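Local coordinates for protein Epf (Streptococcus pyogenes, PDB 4ES8) that acts as a cell-surface adhesin, binding to cells through an N-terminal domain that contains a carbohydrate-binding module, at residues Q83-R88 against L188-K193. Sequence-based numbering, arbitrary orientation.
Sequences QSIAAR and LVLLSK. With ACT (acetate ion), chain E.
Ile85 and Leu190 meet through a single pair of methyl groups, CG2 of the isoleucine lying 3.9 Å from CD1 of the leucine, and so illustrate how two stacked beta sheets can be joined by side chains alone. The CA atoms of these two residues are 9.2 Å apart, a gap that belongs to facing sheets and not to neighbouring strands.

Leu190 can be followed outward from its backbone. Its CB leaves the strand toward 83-88, and CG stands anti to the carbonyl carbon (chi1 -64°), hardly nearer to Ile85 CG2 than CB is; chi2 165° then turns CD1 out to the isoleucine methyl. CD2 makes no close approach to 83-88; the side chain also packs on Phe206 in the strand beside Ile85. On the other side, CG1 of Ile85 is anti to its own backbone N (chi1 -167°), leaving CG2 as the branch that meets the leucine. The two side chains pass each other at a slant, and Phe101 and Trp32 add aromatic surface around Ile85.

Two residues further along both strands the sheets draw closer, with CA atoms of Ala87 and Ser192 8.1 Å apart. Here the small Ala87 CB comes 4.3 Å from Ser192 OG, a loose contact; the buried hydroxyl finds its polar partner in Tyr89 OH.

Arg88 takes no part in this packing. Its NH1 donates to OXT of an acetate, probably from the crystallisation liquor, over 3.0 Å, with the acceptor at the guanidinium edge. Asp203 takes NE in a salt bridge, and Trp67 makes a cation-pi contact.

Ile85, Leu190, Ala87 and Ser192 belong to the buried interface of an antiparallel beta sandwich, strand 84-89 in one sheet and 186-194 in the other, an architecture common among carbohydrate-binding modules.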
loop_
_atom_site.group_PDB
_atom_site.type_symbol
_atom_site.label_atom_id
_atom_site.label_comp_id
_atom_site.label_asym_id
_atom_site.label_seq_id
_atom_site.Cartn_x
_atom_site.Cartn_y
_atom_site.Cartn_z
ATOM N N GLN A 83 9.811 -16.749 -5.172
ATOM C CA GLN A 83 9.145 -16.511 -3.902
ATOM C C GLN A 83 9.996 -15.823 -2.869
ATOM O O GLN A 83 9.426 -15.399 -1.865
ATOM C CB GLN A 83 8.689 -17.856 -3.280
ATOM C CG GLN A 83 7.648 -18.592 -4.123
ATOM C CD GLN A 83 7.022 -19.739 -3.371
ATOM O OE1 GLN A 83 7.579 -20.839 -3.296
ATOM N NE2 GLN A 83 5.840 -19.507 -2.811
ATOM N N SER A 84 11.321 -15.726 -3.057
ATOM C CA SER A 84 12.171 -15.243 -1.967
ATOM C C SER A 84 13.267 -14.308 -2.400
ATOM O O SER A 84 13.614 -14.232 -3.592
ATOM C CB SER A 84 12.835 -16.439 -1.275
ATOM O OG SER A 84 13.769 -17.091 -2.124
ATOM N N ILE A 85 13.842 -13.604 -1.422
ATOM C CA ILE A 85 14.933 -12.673 -1.676
ATOM C C ILE A 85 15.853 -12.749 -0.462
ATOM O O ILE A 85 15.367 -12.842 0.674
ATOM C CB ILE A 85 14.373 -11.263 -1.984
ATOM C CG1 ILE A 85 15.445 -10.355 -2.561
ATOM C CG2 ILE A 85 13.631 -10.612 -0.776
ATOM C CD1 ILE A 85 14.834 -9.124 -3.218
ATOM N N ALA A 86 17.165 -12.847 -0.704
ATOM C CA ALA A 86 18.096 -13.102 0.387
ATOM C C ALA A 86 19.426 -12.408 0.212
ATOM O O ALA A 86 19.848 -12.144 -0.923
ATOM C CB ALA A 86 18.344 -14.613 0.483
ATOM N N ALA A 87 20.092 -12.151 1.360
ATOM C CA ALA A 87 21.439 -11.578 1.393
ATOM C C ALA A 87 22.370 -12.496 2.146
ATOM O O ALA A 87 21.944 -13.179 3.094
ATOM C CB ALA A 87 21.424 -10.209 2.061
ATOM N N ARG A 88 23.639 -12.499 1.734
ATOM C CA ARG A 88 24.709 -13.265 2.366
ATOM C C ARG A 88 25.841 -12.309 2.637
ATOM O O ARG A 88 26.272 -11.602 1.715
ATOM C CB ARG A 88 25.178 -14.425 1.477
ATOM C CG ARG A 88 26.504 -15.040 1.943
ATOM C CD ARG A 88 26.827 -16.332 1.209
ATOM N NE ARG A 88 25.882 -17.375 1.571
ATOM C CZ ARG A 88 25.775 -18.532 0.930
ATOM N NH1 ARG A 88 26.616 -18.836 -0.059
ATOM N NH2 ARG A 88 24.860 -19.415 1.297
ATOM N N LEU A 188 8.248 -2.210 -0.313
ATOM C CA LEU A 188 8.590 -2.743 0.988
ATOM C C LEU A 188 10.106 -2.794 0.999
ATOM O O LEU A 188 10.699 -3.409 0.096
ATOM C CB LEU A 188 7.976 -4.138 1.237
ATOM C CG LEU A 188 8.506 -4.860 2.499
ATOM C CD1 LEU A 188 8.118 -4.125 3.799
ATOM C CD2 LEU A 188 7.953 -6.269 2.588
ATOM N N VAL A 189 10.738 -2.129 1.967
ATOM C CA VAL A 189 12.193 -2.129 2.091
ATOM C C VAL A 189 12.598 -3.149 3.142
ATOM O O VAL A 189 12.174 -3.057 4.298
ATOM C CB VAL A 189 12.774 -0.726 2.416
ATOM C CG1 VAL A 189 14.284 -0.716 2.130
ATOM C CG2 VAL A 189 12.075 0.345 1.585
ATOM N N LEU A 190 13.379 -4.141 2.713
ATOM C CA LEU A 190 13.822 -5.245 3.588
ATOM C C LEU A 190 15.294 -5.039 3.885
ATOM O O LEU A 190 16.137 -5.251 2.997
ATOM C CB LEU A 190 13.588 -6.581 2.885
ATOM C CG LEU A 190 12.104 -6.886 2.623
ATOM C CD1 LEU A 190 11.964 -8.000 1.624
ATOM C CD2 LEU A 190 11.359 -7.226 3.922
ATOM N N LEU A 191 15.606 -4.533 5.090
ATOM C CA LEU A 191 16.973 -4.171 5.432
ATOM C C LEU A 191 17.598 -5.111 6.409
ATOM O O LEU A 191 16.942 -5.582 7.339
ATOM C CB LEU A 191 17.047 -2.738 6.031
ATOM C CG LEU A 191 16.346 -1.644 5.218
ATOM C CD1 LEU A 191 14.975 -1.344 5.799
ATOM C CD2 LEU A 191 17.174 -0.364 5.208
ATOM N N SER A 192 18.902 -5.359 6.220
ATOM C CA SER A 192 19.647 -6.160 7.198
ATOM C C SER A 192 21.026 -5.571 7.361
ATOM O O SER A 192 21.475 -4.780 6.522
ATOM C CB SER A 192 19.716 -7.629 6.782
ATOM O OG SER A 192 20.335 -7.822 5.522
ATOM N N LYS A 193 21.701 -5.928 8.454
ATOM C CA LYS A 193 23.042 -5.421 8.642
ATOM C C LYS A 193 23.842 -6.316 9.556
ATOM O O LYS A 193 23.274 -7.109 10.315
ATOM C CB LYS A 193 23.021 -3.972 9.154
ATOM C CG LYS A 193 22.735 -3.800 10.625
ATOM C CD LYS A 193 23.077 -2.358 11.045
ATOM C CE LYS A 193 22.522 -1.964 12.376
ATOM N NZ LYS A 193 22.761 -0.519 12.648
HETATM C C ACT E . 29.341 -17.757 -2.358
HETATM O O ACT E . 30.469 -17.593 -2.872
HETATM O OXT ACT E . 29.185 -17.702 -1.114
HETATM C CH3 ACT E . 28.205 -18.171 -3.281
#